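Local coordinates for fructose transport system repressor FruR (Pseudomonas putida, PDB 3O74), which probably binds specific DNA sites as a LacI-family regulator that both represses and activates transcription, with fructose 1-phosphate as its preferred effector, at residues B[211-216]-B[227-232]; B[109-114]-B[263-268]; B[123-128]-B[185-190]. All coordinates share one frame; numbering follows the deposited sequence.

Contact 1 (B[211-216]-B[227-232]); sequences LGTFGD and VNAMAQ
The carboxylate of Asp216 lies with one face against the methyl of Ala229, whose CB is 3.7 Å from Asp216 OD1, and OD1 also forms a salt bridge with Arg268. Across the sheet, Asn228 OD1 accepts the backbone N-H groups of Arg268 and Ile269, and ND2 bonds to Ser114 OG. Phe214 leaves the sheet on the same side as Asn228; Met230 CB stands above one face of its ring, Leu111 CD2 of helix 104-116 comes in obliquely beyond the rim, and Arg263 touches the ring as well.

These groups decorate two neighbouring parallel strands, 211-214 and 227-231, in the Rossmann-like sheet of one lobe of a LacI-type sugar-binding fold; the strand axes lie 21° apart. Asn228 is gripped through both its N, 3.0 Å from Leu211 O, and its O, 2.8 Å from Thr213 N. Met230 repeats the pattern, with N 3.0 Å from Thr213 O and O 2.9 Å from Gly215 N. In that last bond the donor sits above the carbonyl plane, 49° out of it, where the first strand has already ended.

On the Ala229 side of the sheet, Leu211 CD1 meets Val227 CG2 at 3.8 Å, while Thr213 CG2 touches Val227 CG1 at 3.9 Å. The hydroxyl of Thr213 stands opposite its own backbone N (chi1 -172°), which brings OG1 to Phe214 O, to which it donates, and to Thr186 OG1. Gly215 O, buried here and without a polar partner in the model, abuts Ala229 CB at 3.1 Å.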
loop_
_atom_site.group_PDB
_atom_site.type_symbol
_atom_site.label_atom_id
_atom_site.label_comp_id
_atom_site.label_asym_id
_atom_site.label_seq_id
_atom_site.Cartn_x
_atom_site.Cartn_y
_atom_site.Cartn_z
ATOM N N LEU B 211 13.227 -12.302 15.956
ATOM C CA LEU B 211 12.429 -12.168 14.737
ATOM C C LEU B 211 13.194 -11.588 13.556
ATOM O O LEU B 211 13.953 -10.630 13.697
ATOM C CB LEU B 211 11.194 -11.302 14.989
ATOM C CG LEU B 211 10.025 -11.905 15.756
ATOM C CD1 LEU B 211 8.914 -10.879 15.873
ATOM C CD2 LEU B 211 9.526 -13.160 15.062
ATOM N N GLY B 212 12.955 -12.162 12.383
ATOM C CA GLY B 212 13.516 -11.654 11.147
ATOM C C GLY B 212 12.511 -11.817 10.023
ATOM O O GLY B 212 11.779 -12.808 9.976
ATOM N N THR B 213 12.477 -10.851 9.110
ATOM C CA THR B 213 11.482 -10.860 8.045
ATOM C C THR B 213 12.008 -10.245 6.753
ATOM O O THR B 213 12.966 -9.472 6.763
ATOM C CB THR B 213 10.210 -10.094 8.460
ATOM O OG1 THR B 213 9.188 -10.279 7.473
ATOM C CG2 THR B 213 10.502 -8.603 8.609
ATOM N N PHE B 214 11.381 -10.614 5.641
ATOM C CA PHE B 214 11.577 -9.905 4.387
ATOM C C PHE B 214 10.633 -8.717 4.363
ATOM O O PHE B 214 9.543 -8.768 4.935
ATOM C CB PHE B 214 11.307 -10.823 3.199
ATOM C CG PHE B 214 12.456 -11.726 2.862
ATOM C CD1 PHE B 214 12.821 -12.754 3.714
ATOM C CD2 PHE B 214 13.166 -11.550 1.684
ATOM C CE1 PHE B 214 13.883 -13.589 3.400
ATOM C CE2 PHE B 214 14.220 -12.377 1.366
ATOM C CZ PHE B 214 14.581 -13.397 2.223
ATOM N N GLY B 215 11.045 -7.651 3.693
ATOM C CA GLY B 215 10.276 -6.424 3.718
ATOM C C GLY B 215 10.526 -5.704 5.027
ATOM O O GLY B 215 11.241 -6.198 5.897
ATOM N N ASP B 216 9.935 -4.528 5.171
ATOM C CA ASP B 216 10.171 -3.720 6.349
ATOM C C ASP B 216 8.979 -2.812 6.570
ATOM O O ASP B 216 8.111 -2.683 5.706
ATOM C CB ASP B 216 11.444 -2.891 6.180
ATOM C CG ASP B 216 11.914 -2.267 7.481
ATOM O OD1 ASP B 216 11.339 -2.589 8.544
ATOM O OD2 ASP B 216 12.863 -1.457 7.440
ATOM N N VAL B 227 12.906 -6.388 15.382
ATOM C CA VAL B 227 12.783 -7.255 14.218
ATOM C C VAL B 227 13.806 -6.883 13.142
ATOM O O VAL B 227 13.836 -5.746 12.672
ATOM C CB VAL B 227 11.363 -7.161 13.613
ATOM C CG1 VAL B 227 11.250 -8.030 12.370
ATOM C CG2 VAL B 227 10.314 -7.557 14.641
ATOM N N ASN B 228 14.645 -7.838 12.756
ATOM C CA ASN B 228 15.553 -7.635 11.634
ATOM C C ASN B 228 14.806 -7.766 10.312
ATOM O O ASN B 228 13.995 -8.673 10.138
ATOM C CB ASN B 228 16.709 -8.630 11.687
ATOM C CG ASN B 228 17.736 -8.272 12.744
ATOM O OD1 ASN B 228 17.631 -7.243 13.411
ATOM N ND2 ASN B 228 18.740 -9.118 12.893
ATOM N N ALA B 229 15.083 -6.861 9.380
ATOM C CA ALA B 229 14.338 -6.818 8.126
ATOM C C ALA B 229 15.235 -6.663 6.900
ATOM O O ALA B 229 16.202 -5.907 6.917
ATOM C CB ALA B 229 13.300 -5.706 8.170
HETATM N N MSE B 230 14.895 -7.387 5.836
HETATM C CA MSE B 230 15.595 -7.283 4.560
HETATM C C MSE B 230 14.690 -6.591 3.543
HETATM O O MSE B 230 13.797 -7.220 2.984
HETATM C CB MSE B 230 15.964 -8.673 4.048
HETATM C CG MSE B 230 17.173 -9.300 4.719
HETATM SE SE MSE B 230 18.831 -8.516 4.075
HETATM C CE MSE B 230 20.077 -9.730 4.940
ATOM N N ALA B 231 14.924 -5.302 3.305
ATOM C CA ALA B 231 14.061 -4.508 2.431
ATOM C C ALA B 231 14.554 -4.446 0.980
ATOM O O ALA B 231 15.754 -4.431 0.724
ATOM C CB ALA B 231 13.890 -3.105 2.994
ATOM N N GLN B 232 13.615 -4.400 0.038
ATOM C CA GLN B 232 13.943 -4.238 -1.373
ATOM C C GLN B 232 14.437 -2.829 -1.647
ATOM O O GLN B 232 13.987 -1.876 -1.016
ATOM C CB GLN B 232 12.710 -4.482 -2.247
ATOM C CG GLN B 232 12.094 -5.867 -2.154
ATOM C CD GLN B 232 10.944 -6.047 -3.137
ATOM O OE1 GLN B 232 10.993 -5.551 -4.263
ATOM N NE2 GLN B 232 9.907 -6.760 -2.714
#

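Contact 2 (B[109-114]-B[263-268]); sequences RQLAAS and RTFKQR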
loop_
_atom_site.group_PDB
_atom_site.type_symbol
_atom_site.label_atom_id
_atom_site.label_comp_id
_atom_site.label_asym_id
_atom_site.label_seq_id
_atom_site.Cartn_x
_atom_site.Cartn_y
_atom_site.Cartn_z
ATOM N N ARG B 109 19.727 -16.010 3.713
ATOM C CA ARG B 109 20.820 -16.644 4.431
ATOM C C ARG B 109 21.333 -15.722 5.531
ATOM O O ARG B 109 21.514 -16.147 6.674
ATOM C CB ARG B 109 21.956 -17.019 3.481
ATOM C CG ARG B 109 22.750 -18.231 3.942
ATOM C CD ARG B 109 24.211 -18.159 3.516
ATOM N NE ARG B 109 24.958 -17.201 4.323
ATOM C CZ ARG B 109 25.301 -15.987 3.911
ATOM N NH1 ARG B 109 24.976 -15.585 2.691
ATOM N NH2 ARG B 109 25.975 -15.178 4.716
ATOM N N GLN B 110 21.560 -14.458 5.186
ATOM C CA GLN B 110 22.025 -13.476 6.155
ATOM C C GLN B 110 20.992 -13.251 7.254
ATOM O O GLN B 110 21.341 -13.109 8.426
ATOM C CB GLN B 110 22.312 -12.140 5.472
ATOM C CG GLN B 110 23.516 -12.129 4.557
ATOM C CD GLN B 110 23.932 -10.718 4.194
ATOM O OE1 GLN B 110 24.084 -9.863 5.068
ATOM N NE2 GLN B 110 24.114 -10.465 2.904
ATOM N N LEU B 111 19.722 -13.206 6.864
ATOM C CA LEU B 111 18.640 -12.971 7.810
ATOM C C LEU B 111 18.619 -14.061 8.880
ATOM O O LEU B 111 18.593 -13.767 10.074
ATOM C CB LEU B 111 17.297 -12.900 7.077
ATOM C CG LEU B 111 16.081 -12.379 7.844
ATOM C CD1 LEU B 111 16.371 -11.024 8.476
ATOM C CD2 LEU B 111 14.878 -12.291 6.918
ATOM N N ALA B 112 18.651 -15.318 8.447
ATOM C CA ALA B 112 18.630 -16.442 9.373
ATOM C C ALA B 112 19.892 -16.477 10.232
ATOM O O ALA B 112 19.829 -16.715 11.439
ATOM C CB ALA B 112 18.460 -17.748 8.618
ATOM N N ALA B 113 21.036 -16.233 9.605
ATOM C CA ALA B 113 22.310 -16.228 10.315
ATOM C C ALA B 113 22.331 -15.169 11.415
ATOM O O ALA B 113 22.956 -15.360 12.458
ATOM C CB ALA B 113 23.455 -16.011 9.343
ATOM N N SER B 114 21.643 -14.056 11.184
ATOM C CA SER B 114 21.608 -12.978 12.169
ATOM C C SER B 114 20.855 -13.391 13.435
ATOM O O SER B 114 21.113 -12.862 14.516
ATOM C CB SER B 114 21.021 -11.693 11.572
ATOM O OG SER B 114 19.605 -11.740 11.503
ATOM N N ARG B 263 19.166 -6.676 -1.423
ATOM C CA ARG B 263 18.297 -6.092 -0.413
ATOM C C ARG B 263 19.138 -5.359 0.630
ATOM O O ARG B 263 20.303 -5.692 0.841
ATOM C CB ARG B 263 17.452 -7.175 0.260
ATOM C CG ARG B 263 16.370 -7.765 -0.635
ATOM C CD ARG B 263 15.509 -8.784 0.103
ATOM N NE ARG B 263 14.413 -9.260 -0.737
ATOM C CZ ARG B 263 13.163 -8.814 -0.661
ATOM N NH1 ARG B 263 12.838 -7.890 0.231
ATOM N NH2 ARG B 263 12.232 -9.300 -1.473
ATOM N N THR B 264 18.555 -4.357 1.280
ATOM C CA THR B 264 19.251 -3.657 2.355
ATOM C C THR B 264 18.904 -4.284 3.703
ATOM O O THR B 264 17.747 -4.617 3.964
ATOM C CB THR B 264 18.940 -2.153 2.359
ATOM O OG1 THR B 264 17.526 -1.951 2.456
ATOM C CG2 THR B 264 19.452 -1.509 1.077
ATOM N N PHE B 265 19.914 -4.462 4.548
ATOM C CA PHE B 265 19.717 -5.095 5.846
ATOM C C PHE B 265 19.389 -4.049 6.909
ATOM O O PHE B 265 20.174 -3.132 7.159
ATOM C CB PHE B 265 20.962 -5.890 6.245
ATOM C CG PHE B 265 20.696 -6.987 7.246
ATOM C CD1 PHE B 265 21.672 -7.930 7.533
ATOM C CD2 PHE B 265 19.476 -7.078 7.895
ATOM C CE1 PHE B 265 21.438 -8.939 8.450
ATOM C CE2 PHE B 265 19.237 -8.087 8.814
ATOM C CZ PHE B 265 20.219 -9.018 9.090
ATOM N N LYS B 266 18.217 -4.183 7.520
ATOM C CA LYS B 266 17.821 -3.318 8.620
ATOM C C LYS B 266 17.882 -4.116 9.914
ATOM O O LYS B 266 16.965 -4.876 10.224
ATOM C CB LYS B 266 16.407 -2.783 8.413
ATOM C CG LYS B 266 15.882 -1.985 9.598
ATOM C CD LYS B 266 16.609 -0.653 9.742
ATOM C CE LYS B 266 16.466 -0.097 11.151
ATOM N NZ LYS B 266 15.919 1.289 11.175
ATOM N N GLN B 267 18.970 -3.956 10.659
ATOM C CA GLN B 267 19.141 -4.680 11.912
ATOM C C GLN B 267 18.652 -3.866 13.092
ATOM O O GLN B 267 19.085 -2.734 13.309
ATOM C CB GLN B 267 20.597 -5.090 12.125
ATOM C CG GLN B 267 21.010 -6.354 11.377
ATOM C CD GLN B 267 22.410 -6.813 11.743
ATOM O OE1 GLN B 267 23.403 -6.159 11.410
ATOM N NE2 GLN B 267 22.495 -7.940 12.440
ATOM N N ARG B 268 17.739 -4.456 13.851
ATOM C CA ARG B 268 17.197 -3.814 15.033
ATOM C C ARG B 268 17.546 -4.639 16.264
ATOM O O ARG B 268 17.390 -4.184 17.394
ATOM C CB ARG B 268 15.686 -3.647 14.892
ATOM C CG ARG B 268 15.297 -2.836 13.672
ATOM C CD ARG B 268 13.809 -2.891 13.420
ATOM N NE ARG B 268 13.491 -2.572 12.031
ATOM C CZ ARG B 268 12.823 -1.490 11.654
ATOM N NH1 ARG B 268 12.392 -0.632 12.563
ATOM N NH2 ARG B 268 12.577 -1.270 10.372
#
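Packing between Phe265 and one side of the helical segment 109-114 makes up most of this contact. With its CG swung away from the backbone N (chi1 -157°), the phenyl group projects from the strand to the helix and meets Ser114 rim first: Ser114 CB lies in the ring plane, 3.7 Å from Phe265 CZ. Leu111 CD1 comes in obliquely, 4.1 Å from Phe265 CE2. Two residues on, just past the strand, Gln267 lays its CG over one ring face, 3.5 Å above the plane and offset toward the rim, and extends its amide so that NE2 is 4.1 Å from Ser114 CB.

Helix 104-116 packs on the sheet over the neighbouring strands, and Phe265 reaches to its flank from strand 257-266, which runs antiparallel to 227-231; the short axes of helix and strand are 10.5 Å apart at closest approach. This is the layered helix-on-sheet construction of the periplasmic-binding-protein fold.

Polar groups border the ring without bonding across the segments. Gln110 OE1 approaches Phe265 CD1 to 4.0 Å, its amide turned 76° from the ring plane, while NE2 bonds to Asp106. Ser114 OG donates to Leu111 O in its own helix at 2.7 Å.

Of the charged groups close by, Arg263 forms a salt bridge to Asp104 of the same helix.

Contact 3 (B[123-128]-B[185-190]); sequences IALIGA and VTTSYV
Thr187 turns its hydroxyl between its own backbone N and carbonyl carbon (chi1 64°), which aims OG1 at the Gly127 backbone and carries CG2 to the side chain of Leu125. There CG2 meets Leu125 CD1 at 3.6 Å, the leucine having CG anti to its backbone N (chi1 172°) and crossing the threonine at about a right angle. Leu125 CD1 also packs on Val185 CG1, 4.0 Å away. OG1 stands 3.3 Å from Gly127 CA, a close approach to a residue without a side chain, and a water 2.6 Å from Thr187 OG1 accepts the N-H of Ala128 and so bridges the end of strand 122-128 to the loop after strand 183-186.

Backbone bonds hold the strands in parallel register. Val185 is bonded through both its N and its O to strand 122-128, with N 3.0 Å from Ala124 O and O 2.9 Å from Ile126 N, both nearly straight at hydrogen. Thr187 N then reaches Ile126 O at 3.0 Å, just past the last residue of the second strand.

Beyond it Ser188 occupies the N-cap of helix 189-201, and its OG is hydrogen-bonded to a glycerol, probably from the crystallisation liquor. Such a strand-loop-helix step at the C-terminal ends of the parallel strands is characteristic of Rossmann-like lobes in sugar-binding LacI-family proteins.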
loop_
_atom_site.group_PDB
_atom_site.type_symbol
_atom_site.label_atom_id
_atom_site.label_comp_id
_atom_site.label_asym_id
_atom_site.label_seq_id
_atom_site.Cartn_x
_atom_site.Cartn_y
_atom_site.Cartn_z
ATOM N N ILE B 123 14.388 -22.971 15.672
ATOM C CA ILE B 123 14.206 -21.925 14.678
ATOM C C ILE B 123 13.193 -22.379 13.638
ATOM O O ILE B 123 13.145 -23.555 13.278
ATOM C CB ILE B 123 15.538 -21.554 13.987
ATOM C CG1 ILE B 123 15.345 -20.350 13.065
ATOM C CG2 ILE B 123 16.105 -22.744 13.221
ATOM C CD1 ILE B 123 16.643 -19.734 12.585
ATOM N N ALA B 124 12.378 -21.446 13.161
ATOM C CA ALA B 124 11.343 -21.794 12.204
ATOM C C ALA B 124 11.316 -20.833 11.029
ATOM O O ALA B 124 11.749 -19.685 11.131
ATOM C CB ALA B 124 9.985 -21.840 12.882
ATOM N N LEU B 125 10.811 -21.332 9.908
ATOM C CA LEU B 125 10.563 -20.516 8.737
ATOM C C LEU B 125 9.066 -20.520 8.462
ATOM O O LEU B 125 8.439 -21.579 8.397
ATOM C CB LEU B 125 11.304 -21.077 7.527
ATOM C CG LEU B 125 10.944 -20.404 6.206
ATOM C CD1 LEU B 125 11.740 -19.120 6.025
ATOM C CD2 LEU B 125 11.189 -21.363 5.048
ATOM N N ILE B 126 8.493 -19.334 8.320
ATOM C CA ILE B 126 7.101 -19.215 7.930
ATOM C C ILE B 126 7.038 -18.539 6.567
ATOM O O ILE B 126 7.507 -17.417 6.395
ATOM C CB ILE B 126 6.295 -18.422 8.965
ATOM C CG1 ILE B 126 5.969 -19.306 10.174
ATOM C CG2 ILE B 126 5.005 -17.878 8.348
ATOM C CD1 ILE B 126 5.209 -18.587 11.285
ATOM N N GLY B 127 6.454 -19.239 5.603
ATOM C CA GLY B 127 6.376 -18.753 4.243
ATOM C C GLY B 127 5.058 -19.148 3.612
ATOM O O GLY B 127 4.160 -19.617 4.299
ATOM N N ALA B 128 4.947 -18.965 2.303
ATOM C CA ALA B 128 3.706 -19.239 1.590
ATOM C C ALA B 128 4.000 -19.422 0.112
ATOM O O ALA B 128 5.045 -18.992 -0.373
ATOM C CB ALA B 128 2.705 -18.105 1.798
ATOM N N VAL B 185 11.894 -16.716 11.147
ATOM C CA VAL B 185 12.010 -15.925 9.931
ATOM C C VAL B 185 10.710 -16.014 9.144
ATOM O O VAL B 185 10.199 -17.110 8.913
ATOM C CB VAL B 185 13.161 -16.422 9.040
ATOM C CG1 VAL B 185 13.142 -15.714 7.688
ATOM C CG2 VAL B 185 14.496 -16.220 9.734
ATOM N N THR B 186 10.166 -14.863 8.754
ATOM C CA THR B 186 9.030 -14.833 7.840
ATOM C C THR B 186 9.509 -14.350 6.477
ATOM O O THR B 186 10.317 -13.423 6.385
ATOM C CB THR B 186 7.903 -13.913 8.344
ATOM O OG1 THR B 186 8.436 -12.611 8.607
ATOM C CG2 THR B 186 7.291 -14.462 9.622
ATOM N N THR B 187 9.013 -14.981 5.419
ATOM C CA THR B 187 9.467 -14.666 4.069
ATOM C C THR B 187 8.764 -13.441 3.493
ATOM O O THR B 187 9.034 -13.038 2.362
ATOM C CB THR B 187 9.267 -15.851 3.123
ATOM O OG1 THR B 187 7.867 -16.126 2.986
ATOM C CG2 THR B 187 10.005 -17.089 3.661
ATOM N N SER B 188 7.861 -12.853 4.269
ATOM C CA SER B 188 7.096 -11.705 3.807
ATOM C C SER B 188 6.525 -10.931 4.985
ATOM O O SER B 188 6.052 -11.524 5.960
ATOM C CB SER B 188 5.961 -12.159 2.891
ATOM O OG SER B 188 5.128 -11.066 2.539
ATOM N N TYR B 189 6.564 -9.606 4.895
ATOM C CA TYR B 189 6.072 -8.777 5.988
ATOM C C TYR B 189 4.606 -9.045 6.314
ATOM O O TYR B 189 4.207 -8.987 7.478
ATOM C CB TYR B 189 6.277 -7.285 5.708
ATOM C CG TYR B 189 5.756 -6.436 6.838
ATOM C CD1 TYR B 189 6.447 -6.356 8.038
ATOM C CD2 TYR B 189 4.553 -5.751 6.727
ATOM C CE1 TYR B 189 5.970 -5.599 9.091
ATOM C CE2 TYR B 189 4.064 -4.987 7.779
ATOM C CZ TYR B 189 4.780 -4.917 8.956
ATOM O OH TYR B 189 4.309 -4.162 10.008
ATOM N N VAL B 190 3.800 -9.328 5.295
ATOM C CA VAL B 190 2.378 -9.570 5.536
ATOM C C VAL B 190 2.177 -10.823 6.382
ATOM O O VAL B 190 1.240 -10.902 7.178
ATOM C CB VAL B 190 1.554 -9.670 4.229
ATOM C CG1 VAL B 190 1.893 -10.935 3.465
ATOM C CG2 VAL B 190 0.073 -9.634 4.542
HETATM O O HOH W 1 7.650 -17.929 1.075
#

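In the fold
All three contacts are built on the same sheet region of one lobe, in which strand 227-231 is flanked by 257-266 and 210-214, followed by 183-186 and 122-128. Contacts 1 and 2, with centres about 7 Å apart, join where Ala229 O meets Lys266 N at 2.7 Å. Contacts 1 and 3, about 10 Å apart between centres, are linked by Gly212 O and Thr186 N at 2.9 Å. Contacts 2 and 3 are about 13 Å apart between centres, yet Leu111 CD2 packs on Val185 CG1 at 3.9 Å, so helix 104-116 spans both. In relatives the sugar binds between the two lobes, near the C-terminal ends of such parallel strands.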